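Local coordinates for galacto-N-biose/lacto-N-biose I transporter substrate-binding protein (Bifidobacterium longum, PDB 2Z8F) that binds lacto-N-biose I, galacto-N-biose and lacto-N-tetraose, and probably delivers such sugars to its ABC transporter for uptake, at residues E102-D107 / A304-D309; G124-T129 / V324-T329; T313-L318 / T328-E333. All blocks are in the same frame, centred on the assembly; numbering follows the deposited sequence.

In the fold
From the N terminus, residues 102-107 span the end of helix 98-104 and the turn after it; segment 124-129 runs out of strand 121-126. Contact 1 closes a loop of nearly 200 residues when helix 301-311 packs its 304-309 part on 102-107. Contact 2 opens inside that loop and closes beyond it, at 324-329, so the two cross. Contact 3 opens at 313-318, after contact 1 has closed, and ends on 328-333, sharing T328 and T329 with contact 2. The three meet around D107, whose O lies 2.8 Å from T328 N, a probable hydrogen bond. Together they tie three helices (98-104, 301-311, 315-320), a sheet strand's end and the loop after helix 315-320.

Contact 1: E102-D107 / A304-D309; sequences EQYKND and AMEFLD
Two carboxylates meet with D107 OD2 modelled only 2.5 Å from D309 OD1, a spacing that two fully charged acids would hardly tolerate. Their planes lie 20° apart, nearly coplanar, while the side chains cross at about a right angle. D107 OD1 faces away to the amine nitrogen of a bound MES, probably a crystallisation buffer.

The aromatic evidence centres on Y104. D309 CB lies over one face of its ring, 3.7 Å from the centroid and 23° off the normal, which meets the geometry of a CH-pi contact. Farther out on the ring, Y104 CE2 comes within 4.2 Å of M305 CB, and M305 continues toward the sheet, packing on L125 and V294.

At the ring's edge, Y104 OH donates to E306 OE1 over 2.6 Å, meeting that oxygen nearly head-on along its C-O bond. The bend of E306 at chi2 (72°) swings its carboxylate round to the hydroxyl.

If the modelled spacing holds, one of the two acids probably keeps a proton, though D309 is set too tightly against the Y104 ring, which leaves the exact distance doubtful; E306 gives the tyrosine hydroxyl an acceptor, probably charged, that would hold the O-H pointed at OE1.

Contact 2: G124-T129 / V324-T329; sequences GLPQDT and VPAATT. With GAL (beta-D-galactopyranose), chain C.
Backbone bonding comes first: A326 N donates to Q127 O over 3.0 Å and T129 N to V324 O over 2.9 Å, flanking the single bridge between D128 and P325. The first bond is straight at the hydrogen, 171°, yet A326 N stands 55° out of the plane of the Q127 carbonyl, whereas T129 N lies in the plane of the V324 carbonyl. D128 CA, 3.2 Å from V324 O, adds a CA-H...O contact to that acceptor.

Waters extend the pairing. Water 1 donates to Q127 O and accepts from A327 N, so this carbonyl is gripped twice. Water 2 accepts from V324 N and donates to T129 O and D128 OD2. Water 3 links T129 OG1 with P325 O.

The apolar pair is A326 CB against P126 CB at 3.8 Å, beside P112 of helix 110-114; V324 also packs obliquely across T129.

Ligand bonding falls to D128. With chi1 at 66°, its CG lies between the backbone N and carbonyl carbon, and OD2 accepts from GAL O3 at 2.7 Å; OD1 takes S290 N, and S290 OG, G289 N and Q79 NE2 also bind the galactose. With an alanine here, the O3 hydroxyl would probably be left without this acceptor and water 2 without one of its three protein partners.

Strand 121-126 belongs to the six-stranded sheet and 132-137 to the three-stranded one, so the 124-129 segment leads between lobes beside the sugar, consistent with the hinge and cleft of the periplasmic binding protein fold.

Contact 3: T313-L318 / T328-E333; sequences TQVPDL and TTEDAE
Water 4 is gripped by three groups of T313, T329 and E330: it donates to T313 O at 2.7 Å and to E330 OE2 at 2.7 Å, and accepts from T329 OG1 at 2.8 Å. The carbonyl it meets belongs to the turn that starts a helix, an inverse gamma turn centred on Q314, which is itself the N-cap residue of helix 315-320. A weak bond from V315 N to the same T313 O spans that turn. The chain then passes through the helix and a short loop and comes back alongside, the directions of 313-316 and 329-332 being 26° apart.

The direct contacts between the segments are all of the packing kind. T329 OG1, with chi1 at 48°, faces both the water and the T313 side chain, which it approaches at 3.7 Å from CB; the two threonines cross at about a right angle. T313 OG1 is engaged on its other side by D309 O and W310 O, the end of the preceding helix.

E330 contributes the largest share from 328-333. Its chain, extended beyond CG, slides past V315 in the opposite direction, so that the aliphatic part lies against the valine, E330 CG meeting V315 CB at 3.6 Å and the CG2 branch beside it. The carboxylate continues across P316 at about a right angle, with OE1 3.6 Å from P316 CD. This divides the side chain sensibly: methylenes rest on the buried valine, while OE2 keeps its water.

Farther along, the CG1 branch of V315 turns to A332, which also touches M348 and K352 of helix 347-356. CG1 meets both CB and CA of that alanine, A332 CA standing 3.8 Å from V315 CG1.

Contact 1: E102-D107 / A304-D309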
loop_
_atom_site.group_PDB
_atom_site.type_symbol
_atom_site.label_atom_id
_atom_site.label_comp_id
_atom_site.label_asym_id
_atom_site.label_seq_id
_atom_site.Cartn_x
_atom_site.Cartn_y
_atom_site.Cartn_z
ATOM N N GLU A 102 15.330 16.461 9.037
ATOM C CA GLU A 102 16.781 16.193 9.056
ATOM C C GLU A 102 17.246 15.623 10.391
ATOM O O GLU A 102 18.151 14.786 10.435
ATOM C CB GLU A 102 17.584 17.480 8.804
ATOM C CG GLU A 102 17.641 17.977 7.370
ATOM C CD GLU A 102 18.342 19.351 7.257
ATOM O OE1 GLU A 102 18.414 20.105 8.270
ATOM O OE2 GLU A 102 18.806 19.690 6.145
ATOM N N GLN A 103 16.619 16.078 11.472
ATOM C CA GLN A 103 17.007 15.643 12.806
ATOM C C GLN A 103 16.616 14.197 13.086
ATOM O O GLN A 103 17.259 13.548 13.907
ATOM C CB GLN A 103 16.451 16.591 13.893
ATOM C CG GLN A 103 16.996 18.018 13.807
ATOM C CD GLN A 103 18.503 18.046 13.644
ATOM O OE1 GLN A 103 19.245 17.398 14.404
ATOM N NE2 GLN A 103 18.965 18.787 12.653
ATOM N N TYR A 104 15.581 13.696 12.389
ATOM C CA TYR A 104 15.051 12.330 12.598
ATOM C C TYR A 104 15.398 11.333 11.496
ATOM O O TYR A 104 15.106 10.139 11.596
ATOM C CB TYR A 104 13.529 12.361 12.826
ATOM C CG TYR A 104 13.141 13.345 13.897
ATOM C CD1 TYR A 104 13.465 13.107 15.254
ATOM C CD2 TYR A 104 12.471 14.524 13.571
ATOM C CE1 TYR A 104 13.127 14.039 16.235
ATOM C CE2 TYR A 104 12.116 15.446 14.551
ATOM C CZ TYR A 104 12.458 15.191 15.878
ATOM O OH TYR A 104 12.112 16.102 16.839
ATOM N N LYS A 105 16.055 11.834 10.457
ATOM C CA LYS A 105 16.419 11.016 9.302
ATOM C C LYS A 105 16.993 9.640 9.662
ATOM O O LYS A 105 16.624 8.626 9.070
ATOM C CB LYS A 105 17.411 11.801 8.437
ATOM C CG LYS A 105 17.802 11.097 7.143
ATOM C CD LYS A 105 18.729 11.968 6.307
ATOM C CE LYS A 105 18.876 11.372 4.903
ATOM N NZ LYS A 105 19.245 12.374 3.886
ATOM N N ASN A 106 17.890 9.602 10.648
ATOM C CA ASN A 106 18.598 8.372 10.961
ATOM C C ASN A 106 17.764 7.298 11.657
ATOM O O ASN A 106 18.221 6.175 11.824
ATOM C CB ASN A 106 19.898 8.677 11.729
ATOM C CG ASN A 106 20.983 9.306 10.829
ATOM O OD1 ASN A 106 21.983 9.820 11.327
ATOM N ND2 ASN A 106 20.779 9.273 9.517
ATOM N N ASP A 107 16.532 7.643 12.043
ATOM C CA ASP A 107 15.616 6.667 12.587
ATOM C C ASP A 107 14.894 5.851 11.505
ATOM O O ASP A 107 14.181 4.908 11.833
ATOM C CB ASP A 107 14.529 7.370 13.416
ATOM C CG ASP A 107 15.000 7.805 14.779
ATOM O OD1 ASP A 107 16.115 7.428 15.176
ATOM O OD2 ASP A 107 14.196 8.478 15.475
ATOM N N ALA A 304 4.883 18.828 16.120
ATOM C CA ALA A 304 4.276 17.808 15.303
ATOM C C ALA A 304 5.289 16.738 14.891
ATOM O O ALA A 304 5.017 15.540 14.984
ATOM C CB ALA A 304 3.607 18.430 14.071
ATOM N N MET A 305 6.466 17.176 14.443
ATOM C CA MET A 305 7.494 16.245 13.993
ATOM C C MET A 305 8.169 15.491 15.145
ATOM O O MET A 305 8.519 14.313 15.021
ATOM C CB MET A 305 8.521 16.997 13.147
ATOM C CG MET A 305 7.921 17.471 11.807
ATOM S SD MET A 305 7.817 16.111 10.627
ATOM C CE MET A 305 9.531 15.987 10.037
ATOM N N GLU A 306 8.291 16.163 16.287
ATOM C CA GLU A 306 8.814 15.531 17.496
ATOM C C GLU A 306 7.951 14.319 17.894
ATOM O O GLU A 306 8.438 13.196 18.098
ATOM C CB GLU A 306 8.825 16.562 18.626
ATOM C CG GLU A 306 9.144 15.976 20.011
ATOM C CD GLU A 306 10.597 15.540 20.218
ATOM O OE1 GLU A 306 11.416 15.485 19.267
ATOM O OE2 GLU A 306 10.908 15.218 21.385
ATOM N N PHE A 307 6.650 14.571 17.991
ATOM C CA PHE A 307 5.696 13.497 18.248
ATOM C C PHE A 307 5.737 12.433 17.159
ATOM O O PHE A 307 5.785 11.246 17.467
ATOM C CB PHE A 307 4.254 14.026 18.428
ATOM C CG PHE A 307 3.211 12.969 18.135
ATOM C CD1 PHE A 307 2.917 11.987 19.086
ATOM C CD2 PHE A 307 2.552 12.915 16.888
ATOM C CE1 PHE A 307 1.999 10.963 18.829
ATOM C CE2 PHE A 307 1.625 11.902 16.626
ATOM C CZ PHE A 307 1.349 10.904 17.603
ATOM N N LEU A 308 5.746 12.862 15.888
ATOM C CA LEU A 308 5.687 11.917 14.780
ATOM C C LEU A 308 6.862 10.942 14.787
ATOM O O LEU A 308 6.684 9.750 14.537
ATOM C CB LEU A 308 5.654 12.643 13.434
ATOM C CG LEU A 308 5.449 11.713 12.227
ATOM C CD1 LEU A 308 4.194 10.783 12.393
ATOM C CD2 LEU A 308 5.309 12.620 11.018
ATOM N N ASP A 309 8.069 11.465 15.049
ATOM C CA ASP A 309 9.223 10.613 15.149
ATOM C C ASP A 309 9.039 9.562 16.237
ATOM O O ASP A 309 9.384 8.402 16.047
ATOM C CB ASP A 309 10.492 11.424 15.392
ATOM C CG ASP A 309 11.661 10.557 15.728
ATOM O OD1 ASP A 309 12.230 9.941 14.777
ATOM O OD2 ASP A 309 12.011 10.454 16.929
#

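Contact 2: G124-T129 / V324-T329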
loop_
_atom_site.group_PDB
_atom_site.type_symbol
_atom_site.label_atom_id
_atom_site.label_comp_id
_atom_site.label_asym_id
_atom_site.label_seq_id
_atom_site.Cartn_x
_atom_site.Cartn_y
_atom_site.Cartn_z
ATOM N N GLY A 124 7.338 15.580 5.862
ATOM C CA GLY A 124 6.899 14.763 7.013
ATOM C C GLY A 124 7.879 13.648 7.306
ATOM O O GLY A 124 9.098 13.793 7.091
ATOM N N LEU A 125 7.364 12.522 7.791
ATOM C CA LEU A 125 8.205 11.367 8.034
ATOM C C LEU A 125 7.550 10.091 7.520
ATOM O O LEU A 125 6.307 9.968 7.586
ATOM C CB LEU A 125 8.554 11.221 9.527
ATOM C CG LEU A 125 9.380 12.324 10.170
ATOM C CD1 LEU A 125 9.461 12.097 11.669
ATOM C CD2 LEU A 125 10.781 12.348 9.569
ATOM N N PRO A 126 8.358 9.131 7.019
ATOM C CA PRO A 126 7.785 7.910 6.483
ATOM C C PRO A 126 7.274 7.027 7.609
ATOM O O PRO A 126 7.850 7.035 8.719
ATOM C CB PRO A 126 8.980 7.253 5.773
ATOM C CG PRO A 126 10.153 7.620 6.669
ATOM C CD PRO A 126 9.845 9.104 6.947
ATOM N N GLN A 127 6.249 6.228 7.324
ATOM C CA GLN A 127 5.645 5.397 8.374
ATOM C C GLN A 127 5.764 3.900 8.092
ATOM O O GLN A 127 6.137 3.125 8.982
ATOM C CB GLN A 127 4.189 5.818 8.644
ATOM C CG GLN A 127 3.571 5.039 9.801
ATOM C CD GLN A 127 2.189 5.575 10.162
ATOM O OE1 GLN A 127 1.189 5.227 9.504
ATOM N NE2 GLN A 127 2.128 6.451 11.180
ATOM N N ASP A 128 5.452 3.486 6.856
ATOM C CA ASP A 128 5.446 2.049 6.528
ATOM C C ASP A 128 5.745 1.817 5.045
ATOM O O ASP A 128 5.767 2.773 4.261
ATOM C CB ASP A 128 4.093 1.404 6.885
ATOM C CG ASP A 128 2.939 1.942 6.036
ATOM O OD1 ASP A 128 2.782 3.189 5.920
ATOM O OD2 ASP A 128 2.216 1.099 5.468
ATOM N N THR A 129 5.987 0.566 4.680
ATOM C CA THR A 129 6.092 0.233 3.254
ATOM C C THR A 129 5.144 -0.897 2.856
ATOM O O THR A 129 4.700 -1.695 3.701
ATOM C CB THR A 129 7.545 -0.120 2.865
ATOM O OG1 THR A 129 7.922 -1.311 3.550
ATOM C CG2 THR A 129 8.500 1.020 3.247
ATOM N N VAL A 324 4.464 -2.591 8.011
ATOM C CA VAL A 324 5.873 -2.960 7.881
ATOM C C VAL A 324 6.626 -1.637 8.058
ATOM O O VAL A 324 6.716 -0.830 7.124
ATOM C CB VAL A 324 6.205 -3.592 6.499
ATOM C CG1 VAL A 324 7.701 -4.004 6.427
ATOM C CG2 VAL A 324 5.282 -4.775 6.231
ATOM N N PRO A 325 7.088 -1.350 9.284
ATOM C CA PRO A 325 7.582 0.002 9.568
ATOM C C PRO A 325 8.757 0.478 8.742
ATOM O O PRO A 325 9.615 -0.334 8.383
ATOM C CB PRO A 325 7.940 -0.069 11.059
ATOM C CG PRO A 325 6.993 -1.153 11.567
ATOM C CD PRO A 325 7.057 -2.183 10.509
ATOM N N ALA A 326 8.757 1.774 8.447
ATOM C CA ALA A 326 9.936 2.445 7.833
ATOM C C ALA A 326 11.072 2.623 8.849
ATOM O O ALA A 326 12.247 2.816 8.482
ATOM C CB ALA A 326 9.519 3.782 7.234
ATOM N N ALA A 327 10.728 2.593 10.128
ATOM C CA ALA A 327 11.728 2.804 11.191
ATOM C C ALA A 327 12.800 1.745 11.160
ATOM O O ALA A 327 12.516 0.581 10.892
ATOM C CB ALA A 327 11.044 2.802 12.553
ATOM N N THR A 328 14.035 2.141 11.482
ATOM C CA THR A 328 15.132 1.197 11.563
ATOM C C THR A 328 15.681 1.128 12.982
ATOM O O THR A 328 16.711 0.527 13.222
ATOM C CB THR A 328 16.268 1.607 10.606
ATOM O OG1 THR A 328 16.567 2.980 10.829
ATOM C CG2 THR A 328 15.855 1.372 9.140
ATOM N N THR A 329 14.961 1.720 13.928
ATOM C CA THR A 329 15.428 1.828 15.313
ATOM C C THR A 329 15.442 0.486 16.056
ATOM O O THR A 329 16.211 0.320 17.014
ATOM C CB THR A 329 14.582 2.840 16.082
ATOM O OG1 THR A 329 13.206 2.538 15.826
ATOM C CG2 THR A 329 14.867 4.257 15.612
HETATM C C1 GAL C . -3.132 1.094 3.291
HETATM C C2 GAL C . -1.929 2.032 3.259
HETATM C C3 GAL C . -0.838 1.467 4.154
HETATM C C4 GAL C . -1.386 1.215 5.573
HETATM C C5 GAL C . -2.615 0.303 5.511
HETATM C C6 GAL C . -3.286 0.118 6.871
HETATM O O2 GAL C . -1.437 2.092 1.928
HETATM O O3 GAL C . 0.223 2.384 4.163
HETATM O O4 GAL C . -1.681 2.475 6.110
HETATM O O5 GAL C . -3.587 0.870 4.638
HETATM O O6 GAL C . -4.199 -0.959 6.796
HETATM O O HOH W 1 8.037 3.391 10.935
HETATM O O HOH W 2 3.059 -1.521 5.728
HETATM O O HOH W 3 9.749 -1.087 5.695
#

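Contact 3: T313-L318 / T328-E333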
loop_
_atom_site.group_PDB
_atom_site.type_symbol
_atom_site.label_atom_id
_atom_site.label_comp_id
_atom_site.label_asym_id
_atom_site.label_seq_id
_atom_site.Cartn_x
_atom_site.Cartn_y
_atom_site.Cartn_z
ATOM N N THR A 313 8.310 5.375 15.449
ATOM C CA THR A 313 9.298 4.427 15.969
ATOM C C THR A 313 8.753 3.490 17.064
ATOM O O THR A 313 9.520 2.765 17.704
ATOM C CB THR A 313 10.645 5.132 16.427
ATOM O OG1 THR A 313 10.371 6.135 17.407
ATOM C CG2 THR A 313 11.349 5.784 15.241
ATOM N N GLN A 314 7.425 3.475 17.254
ATOM C CA GLN A 314 6.798 2.483 18.154
ATOM C C GLN A 314 6.572 1.176 17.397
ATOM O O GLN A 314 5.445 0.755 17.132
ATOM C CB GLN A 314 5.479 3.032 18.759
ATOM C CG GLN A 314 5.683 4.352 19.543
ATOM C CD GLN A 314 6.868 4.254 20.509
ATOM O OE1 GLN A 314 6.841 3.484 21.463
ATOM N NE2 GLN A 314 7.927 5.000 20.229
ATOM N N VAL A 315 7.675 0.518 17.040
ATOM C CA VAL A 315 7.643 -0.583 16.104
ATOM C C VAL A 315 6.606 -1.678 16.413
ATOM O O VAL A 315 5.768 -1.976 15.555
ATOM C CB VAL A 315 9.076 -1.103 15.840
ATOM C CG1 VAL A 315 9.079 -2.434 15.093
ATOM C CG2 VAL A 315 9.841 -0.022 15.062
ATOM N N PRO A 316 6.663 -2.298 17.604
ATOM C CA PRO A 316 5.677 -3.365 17.843
ATOM C C PRO A 316 4.211 -2.896 17.693
ATOM O O PRO A 316 3.386 -3.639 17.158
ATOM C CB PRO A 316 5.971 -3.812 19.273
ATOM C CG PRO A 316 7.390 -3.366 19.539
ATOM C CD PRO A 316 7.607 -2.133 18.734
ATOM N N ASP A 317 3.911 -1.688 18.158
ATOM C CA ASP A 317 2.538 -1.178 18.091
ATOM C C ASP A 317 2.115 -0.963 16.637
ATOM O O ASP A 317 1.018 -1.321 16.248
ATOM C CB ASP A 317 2.373 0.117 18.884
ATOM C CG ASP A 317 2.612 -0.059 20.390
ATOM O OD1 ASP A 317 2.531 -1.187 20.906
ATOM O OD2 ASP A 317 2.862 0.969 21.046
ATOM N N LEU A 318 3.010 -0.393 15.826
ATOM C CA LEU A 318 2.725 -0.245 14.392
ATOM C C LEU A 318 2.558 -1.601 13.708
ATOM O O LEU A 318 1.661 -1.785 12.852
ATOM C CB LEU A 318 3.881 0.516 13.722
ATOM C CG LEU A 318 4.160 1.957 14.205
ATOM C CD1 LEU A 318 5.475 2.508 13.629
ATOM C CD2 LEU A 318 3.026 2.890 13.864
ATOM N N THR A 328 14.035 2.141 11.482
ATOM C CA THR A 328 15.132 1.197 11.563
ATOM C C THR A 328 15.681 1.128 12.982
ATOM O O THR A 328 16.711 0.527 13.222
ATOM C CB THR A 328 16.268 1.607 10.606
ATOM O OG1 THR A 328 16.567 2.980 10.829
ATOM C CG2 THR A 328 15.855 1.372 9.140
ATOM N N THR A 329 14.961 1.720 13.928
ATOM C CA THR A 329 15.428 1.828 15.313
ATOM C C THR A 329 15.442 0.486 16.056
ATOM O O THR A 329 16.211 0.320 17.014
ATOM C CB THR A 329 14.582 2.840 16.082
ATOM O OG1 THR A 329 13.206 2.538 15.826
ATOM C CG2 THR A 329 14.867 4.257 15.612
ATOM N N GLU A 330 14.610 -0.464 15.620
ATOM C CA GLU A 330 14.573 -1.829 16.171
ATOM C C GLU A 330 13.966 -2.747 15.123
ATOM O O GLU A 330 13.240 -2.268 14.252
ATOM C CB GLU A 330 13.764 -1.895 17.473
ATOM C CG GLU A 330 12.313 -1.505 17.333
ATOM C CD GLU A 330 11.547 -1.608 18.641
ATOM O OE1 GLU A 330 11.122 -2.733 19.007
ATOM O OE2 GLU A 330 11.371 -0.560 19.294
ATOM N N ASP A 331 14.267 -4.048 15.193
ATOM C CA ASP A 331 13.750 -5.010 14.219
ATOM C C ASP A 331 12.253 -5.221 14.447
ATOM O O ASP A 331 11.813 -5.370 15.585
ATOM C CB ASP A 331 14.467 -6.374 14.320
ATOM C CG ASP A 331 15.919 -6.352 13.819
ATOM O OD1 ASP A 331 16.308 -5.495 12.991
ATOM O OD2 ASP A 331 16.691 -7.238 14.263
ATOM N N ALA A 332 11.476 -5.239 13.369
ATOM C CA ALA A 332 10.080 -5.661 13.464
ATOM C C ALA A 332 10.020 -7.174 13.667
ATOM O O ALA A 332 10.779 -7.926 13.049
ATOM C CB ALA A 332 9.301 -5.248 12.218
ATOM N N GLU A 333 9.124 -7.614 14.544
ATOM C CA GLU A 333 8.980 -9.023 14.856
ATOM C C GLU A 333 7.560 -9.479 14.582
ATOM O O GLU A 333 6.606 -8.726 14.810
ATOM C CB GLU A 333 9.331 -9.286 16.329
ATOM C CG GLU A 333 10.734 -8.818 16.705
ATOM C CD GLU A 333 11.191 -9.295 18.068
ATOM O OE1 GLU A 333 10.342 -9.625 18.931
ATOM O OE2 GLU A 333 12.424 -9.342 18.275
HETATM O O HOH W 4 11.989 1.824 18.225
#